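Local coordinates for protein soluble lytic transglycosylase B3 (Pseudomonas aeruginosa, PDB 5AO7) that probably cleaves bacterial cell-wall peptidoglycan as a lytic transglycosylase, and binds a calcium ion and N-acetylglucosamine-containing sugars, at residues 130-135 against 237-242; 174-179 against 208-213; 370-375 against 392-397; 274-279 against 294-299. One frame throughout, in Å; residues are numbered along the deposited sequence.

Interaction 1 (130-135 against 237-242); sequences YAVDAD and STANYL. With NAG (2-acetamido-2-deoxy-beta-D-glucopyranose), chain E.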
loop_
_atom_site.group_PDB
_atom_site.type_symbol
_atom_site.label_atom_id
_atom_site.label_comp_id
_atom_site.label_asym_id
_atom_site.label_seq_id
_atom_site.Cartn_x
_atom_site.Cartn_y
_atom_site.Cartn_z
ATOM N N TYR A 130 19.463 -1.396 -10.333
ATOM C CA TYR A 130 18.073 -1.811 -10.559
ATOM C C TYR A 130 17.268 -0.824 -11.395
ATOM O O TYR A 130 16.143 -1.119 -11.802
ATOM C CB TYR A 130 17.370 -2.038 -9.216
ATOM C CG TYR A 130 17.945 -3.227 -8.508
ATOM C CD1 TYR A 130 17.513 -4.513 -8.808
ATOM C CD2 TYR A 130 18.954 -3.073 -7.574
ATOM C CE1 TYR A 130 18.063 -5.609 -8.172
ATOM C CE2 TYR A 130 19.514 -4.157 -6.950
ATOM C CZ TYR A 130 19.069 -5.419 -7.244
ATOM O OH TYR A 130 19.649 -6.494 -6.606
ATOM N N ALA A 131 17.861 0.335 -11.658
ATOM C CA ALA A 131 17.195 1.416 -12.379
ATOM C C ALA A 131 15.904 1.786 -11.672
ATOM O O ALA A 131 14.813 1.815 -12.277
ATOM C CB ALA A 131 16.930 1.031 -13.816
ATOM N N VAL A 132 16.048 2.071 -10.381
ATOM C CA VAL A 132 14.948 2.506 -9.538
ATOM C C VAL A 132 15.454 3.682 -8.738
ATOM O O VAL A 132 16.501 3.592 -8.111
ATOM C CB VAL A 132 14.465 1.420 -8.559
ATOM C CG1 VAL A 132 13.368 1.982 -7.648
ATOM C CG2 VAL A 132 13.958 0.177 -9.308
ATOM N N ASP A 133 14.691 4.764 -8.729
ATOM C CA ASP A 133 15.111 5.980 -8.043
ATOM C C ASP A 133 15.291 5.773 -6.555
ATOM O O ASP A 133 14.386 5.300 -5.887
ATOM C CB ASP A 133 14.090 7.081 -8.287
ATOM C CG ASP A 133 13.992 7.436 -9.740
ATOM O OD1 ASP A 133 14.854 8.206 -10.213
ATOM O OD2 ASP A 133 13.077 6.922 -10.415
ATOM N N ALA A 134 16.447 6.184 -6.037
ATOM C CA ALA A 134 16.743 6.030 -4.616
ATOM C C ALA A 134 15.686 6.676 -3.729
ATOM O O ALA A 134 15.338 6.127 -2.683
ATOM C CB ALA A 134 18.119 6.614 -4.295
ATOM N N ASP A 135 15.177 7.842 -4.132
ATOM C CA ASP A 135 14.195 8.539 -3.309
ATOM C C ASP A 135 12.916 7.727 -3.124
ATOM O O ASP A 135 12.290 7.774 -2.059
ATOM C CB ASP A 135 13.848 9.904 -3.914
ATOM C CG ASP A 135 14.996 10.906 -3.812
ATOM O OD1 ASP A 135 15.983 10.621 -3.095
ATOM O OD2 ASP A 135 14.909 11.980 -4.452
ATOM N N SER A 237 16.311 -5.211 -2.097
ATOM C CA SER A 237 15.096 -5.997 -2.234
ATOM C C SER A 237 13.913 -5.128 -2.633
ATOM O O SER A 237 13.124 -5.492 -3.500
ATOM C CB SER A 237 14.757 -6.734 -0.933
ATOM O OG SER A 237 15.770 -7.660 -0.574
ATOM N N THR A 238 13.774 -3.986 -1.963
ATOM C CA THR A 238 12.695 -3.045 -2.265
ATOM C C THR A 238 12.794 -2.584 -3.725
ATOM O O THR A 238 11.804 -2.546 -4.446
ATOM C CB THR A 238 12.751 -1.841 -1.324
ATOM O OG1 THR A 238 12.528 -2.289 0.014
ATOM C CG2 THR A 238 11.668 -0.812 -1.685
ATOM N N ALA A 239 14.005 -2.252 -4.152
ATOM C CA ALA A 239 14.238 -1.816 -5.531
ATOM C C ALA A 239 13.897 -2.905 -6.532
ATOM O O ALA A 239 13.274 -2.644 -7.567
ATOM C CB ALA A 239 15.692 -1.387 -5.712
ATOM N N ASN A 240 14.319 -4.127 -6.229
ATOM C CA ASN A 240 14.054 -5.274 -7.106
ATOM C C ASN A 240 12.562 -5.498 -7.298
ATOM O O ASN A 240 12.093 -5.783 -8.409
ATOM C CB ASN A 240 14.710 -6.528 -6.517
ATOM C CG ASN A 240 14.701 -7.692 -7.474
ATOM O OD1 ASN A 240 15.047 -7.542 -8.646
ATOM N ND2 ASN A 240 14.309 -8.868 -6.983
ATOM N N TYR A 241 11.799 -5.364 -6.216
ATOM C CA TYR A 241 10.340 -5.483 -6.296
ATOM C C TYR A 241 9.703 -4.333 -7.080
ATOM O O TYR A 241 8.800 -4.540 -7.893
ATOM C CB TYR A 241 9.742 -5.534 -4.890
ATOM C CG TYR A 241 8.264 -5.901 -4.861
ATOM C CD1 TYR A 241 7.837 -7.169 -5.219
ATOM C CD2 TYR A 241 7.308 -4.968 -4.511
ATOM C CE1 TYR A 241 6.484 -7.501 -5.201
ATOM C CE2 TYR A 241 5.963 -5.292 -4.481
ATOM C CZ TYR A 241 5.559 -6.559 -4.822
ATOM O OH TYR A 241 4.219 -6.873 -4.797
ATOM N N LEU A 242 10.151 -3.108 -6.817
ATOM C CA LEU A 242 9.647 -1.975 -7.607
ATOM C C LEU A 242 9.924 -2.163 -9.094
ATOM O O LEU A 242 9.058 -1.898 -9.942
ATOM C CB LEU A 242 10.280 -0.676 -7.118
ATOM C CG LEU A 242 9.658 -0.238 -5.796
ATOM C CD1 LEU A 242 10.401 1.001 -5.266
ATOM C CD2 LEU A 242 8.162 0.059 -5.966
HETATM C C1 NAG E . 0.914 -7.449 -0.128
HETATM C C2 NAG E . 2.273 -7.616 -0.855
HETATM C C3 NAG E . 2.230 -8.075 -2.339
HETATM C C4 NAG E . 1.238 -9.180 -2.461
HETATM C C5 NAG E . -0.083 -8.597 -2.017
HETATM C C6 NAG E . -1.223 -9.404 -2.586
HETATM C C7 NAG E . 4.492 -6.769 -0.163
HETATM C C8 NAG E . 5.315 -5.561 0.041
HETATM N N2 NAG E . 3.250 -6.557 -0.602
HETATM O O1 NAG E . 1.253 -7.488 1.228
HETATM O O3 NAG E . 3.558 -8.525 -2.475
HETATM O O4 NAG E . 1.249 -9.540 -3.811
HETATM O O5 NAG E . 0.029 -8.505 -0.576
HETATM O O6 NAG E . -2.446 -8.695 -2.478
HETATM O O7 NAG E . 4.934 -7.886 0.066
#

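Interaction 2 (174-179 against 208-213); sequences HAQLLA and IPTTHN. With NAG (2-acetamido-2-deoxy-beta-D-glucopyranose), chain E.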
loop_
_atom_site.group_PDB
_atom_site.type_symbol
_atom_site.label_atom_id
_atom_site.label_comp_id
_atom_site.label_asym_id
_atom_site.label_seq_id
_atom_site.Cartn_x
_atom_site.Cartn_y
_atom_site.Cartn_z
ATOM N N HIS A 174 -1.645 -20.124 5.758
ATOM C CA HIS A 174 -0.957 -21.393 5.532
ATOM C C HIS A 174 0.118 -21.251 4.461
ATOM O O HIS A 174 1.249 -21.722 4.640
ATOM C CB HIS A 174 -1.953 -22.497 5.129
ATOM C CG HIS A 174 -2.672 -23.122 6.287
ATOM N ND1 HIS A 174 -3.826 -22.591 6.823
ATOM C CD2 HIS A 174 -2.397 -24.234 7.013
ATOM C CE1 HIS A 174 -4.238 -23.354 7.823
ATOM N NE2 HIS A 174 -3.381 -24.351 7.967
ATOM N N ALA A 175 -0.222 -20.586 3.361
ATOM C CA ALA A 175 0.721 -20.389 2.268
ATOM C C ALA A 175 1.931 -19.593 2.742
ATOM O O ALA A 175 3.082 -19.922 2.407
ATOM C CB ALA A 175 0.042 -19.674 1.083
ATOM N N GLN A 176 1.667 -18.535 3.505
ATOM C CA GLN A 176 2.754 -17.665 3.942
ATOM C C GLN A 176 3.593 -18.351 4.994
ATOM O O GLN A 176 4.810 -18.184 5.029
ATOM C CB GLN A 176 2.208 -16.331 4.466
ATOM C CG GLN A 176 1.489 -15.519 3.384
ATOM C CD GLN A 176 2.376 -15.242 2.168
ATOM O OE1 GLN A 176 3.581 -15.035 2.291
ATOM N NE2 GLN A 176 1.779 -15.283 0.985
ATOM N N LEU A 177 2.950 -19.149 5.838
ATOM C CA LEU A 177 3.675 -19.877 6.876
ATOM C C LEU A 177 4.651 -20.889 6.281
ATOM O O LEU A 177 5.791 -21.000 6.715
ATOM C CB LEU A 177 2.680 -20.577 7.805
ATOM C CG LEU A 177 3.203 -21.371 9.013
ATOM C CD1 LEU A 177 4.153 -20.550 9.891
ATOM C CD2 LEU A 177 2.010 -21.816 9.839
ATOM N N LEU A 178 4.214 -21.655 5.286
ATOM C CA LEU A 178 5.138 -22.570 4.628
ATOM C C LEU A 178 6.303 -21.832 3.952
ATOM O O LEU A 178 7.453 -22.252 4.057
ATOM C CB LEU A 178 4.399 -23.433 3.604
ATOM C CG LEU A 178 5.322 -24.362 2.812
ATOM C CD1 LEU A 178 5.998 -25.355 3.747
ATOM C CD2 LEU A 178 4.542 -25.087 1.731
ATOM N N ALA A 179 6.018 -20.724 3.271
ATOM C CA ALA A 179 7.087 -19.918 2.677
ATOM C C ALA A 179 8.049 -19.394 3.748
ATOM O O ALA A 179 9.267 -19.380 3.548
ATOM C CB ALA A 179 6.498 -18.754 1.890
ATOM N N ILE A 208 5.769 -9.859 2.642
ATOM C CA ILE A 208 5.210 -11.119 3.142
ATOM C C ILE A 208 6.134 -12.231 2.642
ATOM O O ILE A 208 6.889 -12.027 1.685
ATOM C CB ILE A 208 3.763 -11.335 2.662
ATOM C CG1 ILE A 208 3.739 -11.411 1.137
ATOM C CG2 ILE A 208 2.862 -10.200 3.161
ATOM C CD1 ILE A 208 2.358 -11.664 0.522
ATOM N N PRO A 209 6.126 -13.389 3.304
ATOM C CA PRO A 209 7.076 -14.452 2.960
ATOM C C PRO A 209 7.145 -14.835 1.472
ATOM O O PRO A 209 8.265 -15.024 0.977
ATOM C CB PRO A 209 6.579 -15.635 3.800
ATOM C CG PRO A 209 6.068 -14.958 5.054
ATOM C CD PRO A 209 5.337 -13.727 4.498
ATOM N N THR A 210 6.016 -14.966 0.768
ATOM C CA THR A 210 6.123 -15.387 -0.627
ATOM C C THR A 210 6.773 -14.290 -1.462
ATOM O O THR A 210 7.466 -14.575 -2.436
ATOM C CB THR A 210 4.747 -15.767 -1.237
ATOM O OG1 THR A 210 3.828 -14.680 -1.061
ATOM C CG2 THR A 210 4.203 -17.001 -0.540
ATOM N N THR A 211 6.565 -13.035 -1.076
ATOM C CA THR A 211 7.219 -11.933 -1.774
ATOM C C THR A 211 8.722 -11.911 -1.486
ATOM O O THR A 211 9.534 -11.687 -2.371
ATOM C CB THR A 211 6.575 -10.597 -1.389
ATOM O OG1 THR A 211 5.244 -10.598 -1.920
ATOM C CG2 THR A 211 7.365 -9.441 -2.017
ATOM N N HIS A 212 9.101 -12.175 -0.239
ATOM C CA HIS A 212 10.522 -12.328 0.057
ATOM C C HIS A 212 11.132 -13.428 -0.810
ATOM O O HIS A 212 12.187 -13.253 -1.414
ATOM C CB HIS A 212 10.723 -12.642 1.540
ATOM C CG HIS A 212 12.133 -12.960 1.915
ATOM N ND1 HIS A 212 12.962 -12.044 2.537
ATOM C CD2 HIS A 212 12.862 -14.094 1.785
ATOM C CE1 HIS A 212 14.135 -12.602 2.762
ATOM N NE2 HIS A 212 14.100 -13.847 2.318
ATOM N N ASN A 213 10.471 -14.574 -0.872
ATOM C CA ASN A 213 11.089 -15.681 -1.584
ATOM C C ASN A 213 11.308 -15.350 -3.055
ATOM O O ASN A 213 12.339 -15.721 -3.632
ATOM C CB ASN A 213 10.256 -16.945 -1.403
ATOM C CG ASN A 213 10.510 -17.586 -0.059
ATOM O OD1 ASN A 213 11.475 -17.226 0.608
ATOM N ND2 ASN A 213 9.661 -18.534 0.346
HETATM C C1 NAG E . 0.914 -7.449 -0.128
HETATM C C2 NAG E . 2.273 -7.616 -0.855
HETATM C C3 NAG E . 2.230 -8.075 -2.339
HETATM C C4 NAG E . 1.238 -9.180 -2.461
HETATM C C5 NAG E . -0.083 -8.597 -2.017
HETATM C C6 NAG E . -1.223 -9.404 -2.586
HETATM C C7 NAG E . 4.492 -6.769 -0.163
HETATM C C8 NAG E . 5.315 -5.561 0.041
HETATM N N2 NAG E . 3.250 -6.557 -0.602
HETATM O O1 NAG E . 1.253 -7.488 1.228
HETATM O O3 NAG E . 3.558 -8.525 -2.475
HETATM O O4 NAG E . 1.249 -9.540 -3.811
HETATM O O5 NAG E . 0.029 -8.505 -0.576
HETATM O O6 NAG E . -2.446 -8.695 -2.478
HETATM O O7 NAG E . 4.934 -7.886 0.066
#

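Interaction 3 (370-375 against 392-397); sequences RQLAAR and KAIRAC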
loop_
_atom_site.group_PDB
_atom_site.type_symbol
_atom_site.label_atom_id
_atom_site.label_comp_id
_atom_site.label_asym_id
_atom_site.label_seq_id
_atom_site.Cartn_x
_atom_site.Cartn_y
_atom_site.Cartn_z
ATOM N N ARG A 370 -26.232 0.198 0.808
ATOM C CA ARG A 370 -27.644 -0.177 0.903
ATOM C C ARG A 370 -28.556 0.939 0.410
ATOM O O ARG A 370 -29.542 0.671 -0.275
ATOM C CB ARG A 370 -28.022 -0.560 2.338
ATOM C CG ARG A 370 -27.350 -1.820 2.815
ATOM C CD ARG A 370 -27.611 -2.036 4.300
ATOM N NE ARG A 370 -27.033 -3.301 4.763
ATOM C CZ ARG A 370 -26.833 -3.587 6.048
ATOM N NH1 ARG A 370 -27.168 -2.698 6.970
ATOM N NH2 ARG A 370 -26.295 -4.749 6.410
ATOM N N GLN A 371 -28.236 2.189 0.743
ATOM C CA GLN A 371 -29.086 3.312 0.335
ATOM C C GLN A 371 -29.000 3.548 -1.162
ATOM O O GLN A 371 -29.991 3.932 -1.792
ATOM C CB GLN A 371 -28.714 4.599 1.083
ATOM C CG GLN A 371 -29.168 4.578 2.549
ATOM C CD GLN A 371 -30.582 4.033 2.696
ATOM O OE1 GLN A 371 -31.533 4.582 2.135
ATOM N NE2 GLN A 371 -30.724 2.933 3.439
ATOM N N LEU A 372 -27.818 3.327 -1.730
ATOM C CA LEU A 372 -27.638 3.470 -3.174
ATOM C C LEU A 372 -28.484 2.432 -3.892
ATOM O O LEU A 372 -29.194 2.747 -4.852
ATOM C CB LEU A 372 -26.165 3.317 -3.568
ATOM C CG LEU A 372 -25.279 4.497 -3.168
ATOM C CD1 LEU A 372 -23.800 4.147 -3.269
ATOM C CD2 LEU A 372 -25.607 5.750 -4.016
ATOM N N ALA A 373 -28.421 1.196 -3.408
ATOM C CA ALA A 373 -29.199 0.109 -4.008
ATOM C C ALA A 373 -30.700 0.381 -3.920
ATOM O O ALA A 373 -31.458 0.104 -4.863
ATOM C CB ALA A 373 -28.862 -1.209 -3.346
ATOM N N ALA A 374 -31.131 0.927 -2.790
ATOM C CA ALA A 374 -32.545 1.223 -2.572
ATOM C C ALA A 374 -33.055 2.342 -3.481
ATOM O O ALA A 374 -34.248 2.427 -3.766
ATOM C CB ALA A 374 -32.779 1.589 -1.108
ATOM N N ARG A 375 -32.152 3.212 -3.911
ATOM C CA ARG A 375 -32.524 4.329 -4.766
ATOM C C ARG A 375 -32.438 3.928 -6.241
ATOM O O ARG A 375 -32.751 4.716 -7.135
ATOM C CB ARG A 375 -31.636 5.541 -4.467
ATOM C CG ARG A 375 -32.010 6.796 -5.224
ATOM C CD ARG A 375 -31.500 8.026 -4.514
ATOM N NE ARG A 375 -32.304 8.347 -3.340
ATOM C CZ ARG A 375 -33.323 9.199 -3.351
ATOM N NH1 ARG A 375 -33.658 9.809 -4.478
ATOM N NH2 ARG A 375 -34.004 9.442 -2.240
ATOM N N LYS A 392 -19.256 3.622 -9.299
ATOM C CA LYS A 392 -20.148 3.757 -10.438
ATOM C C LYS A 392 -21.541 4.170 -9.961
ATOM O O LYS A 392 -22.184 5.054 -10.538
ATOM C CB LYS A 392 -20.206 2.443 -11.220
ATOM C CG LYS A 392 -20.568 2.577 -12.688
ATOM C CD LYS A 392 -20.383 1.243 -13.406
ATOM C CE LYS A 392 -20.336 1.412 -14.922
ATOM N NZ LYS A 392 -21.612 1.930 -15.491
ATOM N N ALA A 393 -21.990 3.544 -8.874
ATOM C CA ALA A 393 -23.302 3.837 -8.309
ATOM C C ALA A 393 -23.316 5.202 -7.636
ATOM O O ALA A 393 -24.320 5.910 -7.674
ATOM C CB ALA A 393 -23.707 2.750 -7.310
ATOM N N ILE A 394 -22.202 5.565 -7.008
ATOM C CA ILE A 394 -22.102 6.866 -6.371
ATOM C C ILE A 394 -22.230 7.951 -7.438
ATOM O O ILE A 394 -22.984 8.915 -7.264
ATOM C CB ILE A 394 -20.783 7.017 -5.595
ATOM C CG1 ILE A 394 -20.781 6.083 -4.385
ATOM C CG2 ILE A 394 -20.573 8.462 -5.139
ATOM C CD1 ILE A 394 -19.411 5.860 -3.790
ATOM N N ARG A 395 -21.507 7.784 -8.543
ATOM C CA ARG A 395 -21.554 8.770 -9.631
ATOM C C ARG A 395 -22.955 8.958 -10.195
ATOM O O ARG A 395 -23.354 10.088 -10.480
ATOM C CB ARG A 395 -20.601 8.382 -10.766
ATOM C CG ARG A 395 -19.145 8.430 -10.368
ATOM C CD ARG A 395 -18.206 8.379 -11.569
ATOM N NE ARG A 395 -16.823 8.342 -11.114
ATOM C CZ ARG A 395 -16.109 7.224 -10.987
ATOM N NH1 ARG A 395 -16.644 6.053 -11.310
ATOM N NH2 ARG A 395 -14.859 7.279 -10.552
ATOM N N ALA A 396 -23.703 7.867 -10.360
ATOM C CA ALA A 396 -25.066 7.977 -10.896
ATOM C C ALA A 396 -25.957 8.719 -9.913
ATOM O O ALA A 396 -26.776 9.548 -10.300
ATOM C CB ALA A 396 -25.641 6.606 -11.203
ATOM N N CYS A 397 -25.770 8.440 -8.626
ATOM C CA CYS A 397 -26.510 9.142 -7.587
ATOM C C CYS A 397 -26.151 10.622 -7.520
ATOM O O CYS A 397 -27.031 11.479 -7.362
ATOM C CB CYS A 397 -26.252 8.491 -6.230
ATOM S SG CYS A 397 -27.418 9.006 -4.995
#

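Interaction 4 (274-279 against 294-299); sequences KPLGEW and SGLSGE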
loop_
_atom_site.group_PDB
_atom_site.type_symbol
_atom_site.label_atom_id
_atom_site.label_comp_id
_atom_site.label_asym_id
_atom_site.label_seq_id
_atom_site.Cartn_x
_atom_site.Cartn_y
_atom_site.Cartn_z
ATOM N N LYS A 274 -5.502 7.477 -19.766
ATOM C CA LYS A 274 -5.407 8.249 -20.993
ATOM C C LYS A 274 -4.020 8.861 -21.089
ATOM O O LYS A 274 -3.396 9.152 -20.066
ATOM C CB LYS A 274 -6.469 9.349 -21.029
ATOM C CG LYS A 274 -7.889 8.857 -20.883
ATOM C CD LYS A 274 -8.872 10.019 -20.928
ATOM C CE LYS A 274 -10.314 9.518 -20.924
ATOM N NZ LYS A 274 -10.624 8.730 -22.148
ATOM N N PRO A 275 -3.528 9.061 -22.320
ATOM C CA PRO A 275 -2.242 9.728 -22.544
ATOM C C PRO A 275 -2.253 11.163 -22.030
ATOM O O PRO A 275 -3.283 11.829 -22.131
ATOM C CB PRO A 275 -2.088 9.693 -24.072
ATOM C CG PRO A 275 -2.971 8.566 -24.511
ATOM C CD PRO A 275 -4.138 8.602 -23.580
ATOM N N LEU A 276 -1.130 11.621 -21.480
ATOM C CA LEU A 276 -1.019 12.983 -20.965
ATOM C C LEU A 276 -1.465 14.020 -21.996
ATOM O O LEU A 276 -2.089 15.028 -21.651
ATOM C CB LEU A 276 0.419 13.292 -20.534
ATOM C CG LEU A 276 0.922 12.790 -19.178
ATOM C CD1 LEU A 276 2.257 13.443 -18.852
ATOM C CD2 LEU A 276 -0.088 13.057 -18.072
ATOM N N GLY A 277 -1.122 13.770 -23.258
ATOM C CA GLY A 277 -1.498 14.667 -24.336
ATOM C C GLY A 277 -3.002 14.800 -24.432
ATOM O O GLY A 277 -3.532 15.882 -24.685
ATOM N N GLU A 278 -3.692 13.687 -24.217
ATOM C CA GLU A 278 -5.147 13.671 -24.246
ATOM C C GLU A 278 -5.736 14.409 -23.044
ATOM O O GLU A 278 -6.758 15.082 -23.164
ATOM C CB GLU A 278 -5.655 12.234 -24.295
ATOM C CG GLU A 278 -7.157 12.107 -24.285
ATOM C CD GLU A 278 -7.609 10.715 -24.659
ATOM O OE1 GLU A 278 -6.789 9.962 -25.226
ATOM O OE2 GLU A 278 -8.781 10.376 -24.385
ATOM N N TRP A 279 -5.097 14.279 -21.884
ATOM C CA TRP A 279 -5.527 15.021 -20.708
ATOM C C TRP A 279 -5.328 16.516 -20.953
ATOM O O TRP A 279 -6.146 17.336 -20.557
ATOM C CB TRP A 279 -4.752 14.577 -19.452
ATOM C CG TRP A 279 -5.141 13.206 -18.895
ATOM C CD1 TRP A 279 -4.369 12.071 -18.874
ATOM C CD2 TRP A 279 -6.385 12.849 -18.274
ATOM N NE1 TRP A 279 -5.061 11.038 -18.286
ATOM C CE2 TRP A 279 -6.293 11.489 -17.897
ATOM C CE3 TRP A 279 -7.560 13.550 -17.984
ATOM C CZ2 TRP A 279 -7.333 10.818 -17.265
ATOM C CZ3 TRP A 279 -8.598 12.877 -17.357
ATOM C CH2 TRP A 279 -8.474 11.527 -17.001
ATOM N N SER A 294 6.912 17.992 -20.156
ATOM C CA SER A 294 7.236 17.724 -21.554
ATOM C C SER A 294 7.897 16.361 -21.738
ATOM O O SER A 294 8.550 15.847 -20.830
ATOM C CB SER A 294 8.142 18.830 -22.103
ATOM O OG SER A 294 8.014 18.943 -23.510
ATOM N N GLY A 295 7.714 15.778 -22.919
ATOM C CA GLY A 295 8.304 14.490 -23.238
ATOM C C GLY A 295 7.433 13.310 -22.846
ATOM O O GLY A 295 7.484 12.253 -23.482
ATOM N N LEU A 296 6.632 13.495 -21.800
ATOM C CA LEU A 296 5.757 12.443 -21.282
ATOM C C LEU A 296 4.456 12.317 -22.075
ATOM O O LEU A 296 3.594 11.506 -21.733
ATOM C CB LEU A 296 5.427 12.707 -19.809
ATOM C CG LEU A 296 6.603 12.838 -18.839
ATOM C CD1 LEU A 296 6.149 13.450 -17.519
ATOM C CD2 LEU A 296 7.258 11.485 -18.611
ATOM N N SER A 297 4.334 13.121 -23.133
ATOM C CA SER A 297 3.080 13.297 -23.880
ATOM C C SER A 297 2.307 12.005 -24.160
ATOM O O SER A 297 1.074 12.014 -24.202
ATOM C CB SER A 297 3.365 14.011 -25.205
ATOM O OG SER A 297 4.412 13.372 -25.922
ATOM N N GLY A 298 3.028 10.903 -24.341
ATOM C CA GLY A 298 2.405 9.621 -24.632
ATOM C C GLY A 298 2.149 8.729 -23.423
ATOM O O GLY A 298 1.572 7.647 -23.552
ATOM N N GLU A 299 2.571 9.176 -22.244
ATOM C CA GLU A 299 2.410 8.382 -21.025
ATOM C C GLU A 299 0.957 8.250 -20.581
ATOM O O GLU A 299 0.242 9.241 -20.466
ATOM C CB GLU A 299 3.223 8.994 -19.887
ATOM C CG GLU A 299 4.715 8.947 -20.116
ATOM C CD GLU A 299 5.229 7.528 -20.125
ATOM O OE1 GLU A 299 4.768 6.728 -19.279
ATOM O OE2 GLU A 299 6.073 7.205 -20.988
#

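Interaction 1 (130-135 against 237-242)
V132 presses against one side of helix 231-244, where its two methyl branches find different partners. CG1 packs 3.9 Å from L242 CD1, the two side chains crossing at about a right angle, while CG2 rests 3.4 Å from the backbone oxygen, A239 O. The first torsion of the valine, 176°, swings CG1 away from its amide nitrogen toward L242 and leaves CG2 over the A239 carbonyl. A239 suits this place because a lone methyl lets the backbones approach until V132 CA is 5.9 Å from A239 CA. All three residues are buried, and the helix 134-145 closes the same core through V137.

The Y130 end is the more open one, for Y130 and N240 are only partly buried. Y130 CB meets A239 CB at 3.9 Å, and the ring then runs beside N240, whose backbone N lies over one ring face. The amide of N240 stands 61° to that ring, with N240 OD1 3.6 Å from Y130 CE1, a plain contact of carbon with oxygen. The amide nitrogen turns elsewhere, to Y215 O. No hydrogen bond joins the two segments, although Y130 O is held by K243 NZ just beyond the helical segment.

Y241 points from the helix away from 130-135. Its OH accepts a hydrogen bond of 2.9 Å from O3 of the N-acetylglucosamine and also bonds to K325 O. One side of the helix is thus apolar and faces the core, while Y241 on another carries a hydroxyl to the sugar, an arrangement that fits the helical, lysozyme-like catalytic domain of the Slt35-type transglycosylases and its saccharide-binding groove.

Interaction 2 (174-179 against 208-213)
Helix 174-179 passes the start of helix 209-213 at 44°, their axes 8.7 Å apart, and the backbones come nearest where A179 CA stands 5.5 Å from P209 CA. The single methyl of A179 makes this possible: A179 CB packs on P209 CB at 3.7 Å, with L160 of helix 156-166 also against the proline.

Q176 supplies the polar grip. Its chain bends at chi2 (-56°), which folds the amide over the opening turn of helix 209-213. Q176 OE1 receives T210 N at 2.9 Å, in the carbonyl plane on a lone pair, and NE2 donates to T210 OG1 at 3.0 Å, only 1° out of the amide plane. Two bonds to one residue therefore fix the rotation of the amide and give an acceptor to an early N-H of the helix. A glutamine suits the task, having both a donor and an acceptor on one flat group. Farther along, N213 ND2 reaches A179 O in a weak bond.

The far side of the turn meets the sugar: T211 OG1 shares a 2.7 Å hydrogen bond with O3 of the N-acetylglucosamine, and I208 N makes a weak bond to O7, its acetamido oxygen. Helix 170-186 thus backs a helix N-terminus that forms part of the saccharide-binding groove.

Interaction 3 (370-375 against 392-397)
R375 carries the one flat side-chain group at this contact, yet its guanidinium lays neither face nor edge on 392-397. What touches is the aliphatic shaft, with R375 CD 4.2 Å from C397 SG. The charged end turns toward E400 in a long, weak ion pair, and L417 of helix 411-418 packs against the same arginine.

L372 carries most of the contact. It points at the other helix and divides its two methyls between successive turns. CD1 lies 3.8 Å from I394 CG1, the chains meeting at a slant, and 4.3 Å from A393 CB. CD2 comes 3.6 Å from C397 CB. A chi1 of -165° turns the cysteine sulfur away from its own amide nitrogen; SG lies between L372 CD2 and the R375 shaft, and CB also packs on the leucine. A393 suits the middle of this patch: its short methyl lets L372 CD2 come to 3.9 Å from A393 O. The helix axes stand 10.3 Å apart at 58°.

Outside the pair, L413 covers I394 and L417 covers C397, so helix 411-418 completes the core of the putative peptidoglycan-binding domain. The two segments share no hydrogen bond; their cohesion comes from hydrophobic burial and shape, with arginine charge kept at the margin.

Interaction 4 (274-279 against 294-299)
L276 (chi1 -80°) and L296 (chi1 -57°) both turn CG to the side opposite their carbonyl carbon, and the two side chains lie next to each other, pointing the same way. L276 CD1 comes 3.4 Å from L296 CB, closer than carbons usually pack, so the fit here is tight. L276 also reaches L315 and A301 of the adjoining strands, which suits a branched apolar residue at the buried corner of an otherwise superficial contact.

The rest is backbone chemistry at the start of helix 276-280. P275 occupies the N-cap position; proline, with no N-H to satisfy and a restricted phi, is well accommodated just before the helix. Its CA lies 3.3 Å from E299 O in a CA-H...O contact. The next two N-H groups find acceptors in 294-299. L276 N donates to E299 O at 2.9 Å, tilted from the carbonyl plane, and G277 N donates to S297 O at 3.0 Å, in the plane and on a lone pair. Glycine fits at 277 because the S297 carbonyl passes close by. A type I turn from L296 to E299 places the S297 and E299 carbonyls to face the helix start.

Within 274-279, K274 lays CB 3.4 Å above one face of the W279 ring, toward its rim, and NZ makes a salt bridge to E278 OE2 with a weak hydrogen bond. W279 NE1 binds A301 O. Since the bonds across the contact use main-chain atoms, this pairing depends more on the path of the turn than on polar side chains, with the leucine pair adding an apolar clasp.

Overall arrangement
Interactions 1 and 2 belong to the probable catalytic domain and both touch the same N-acetylglucosamine; they meet where Y241 packs on T211, and along the chain interaction 2 is nested within the loop closed by interaction 1. Interaction 1 is buried and apolar across its segments, whereas interaction 2 is partly buried and adds two hydrogen bonds from a glutamine amide to its packing. Interaction 3, about 41 Å from interaction 1 between centres, is likewise buried and apolar but builds the core of a separate small domain. Interaction 4 is the surface contact, held by backbone bonds and a leucine pair at an outer strand of the five-stranded sheet. Interactions 3 and 4 lie away from the annotated sites, with nearest atoms about 10 Å apart.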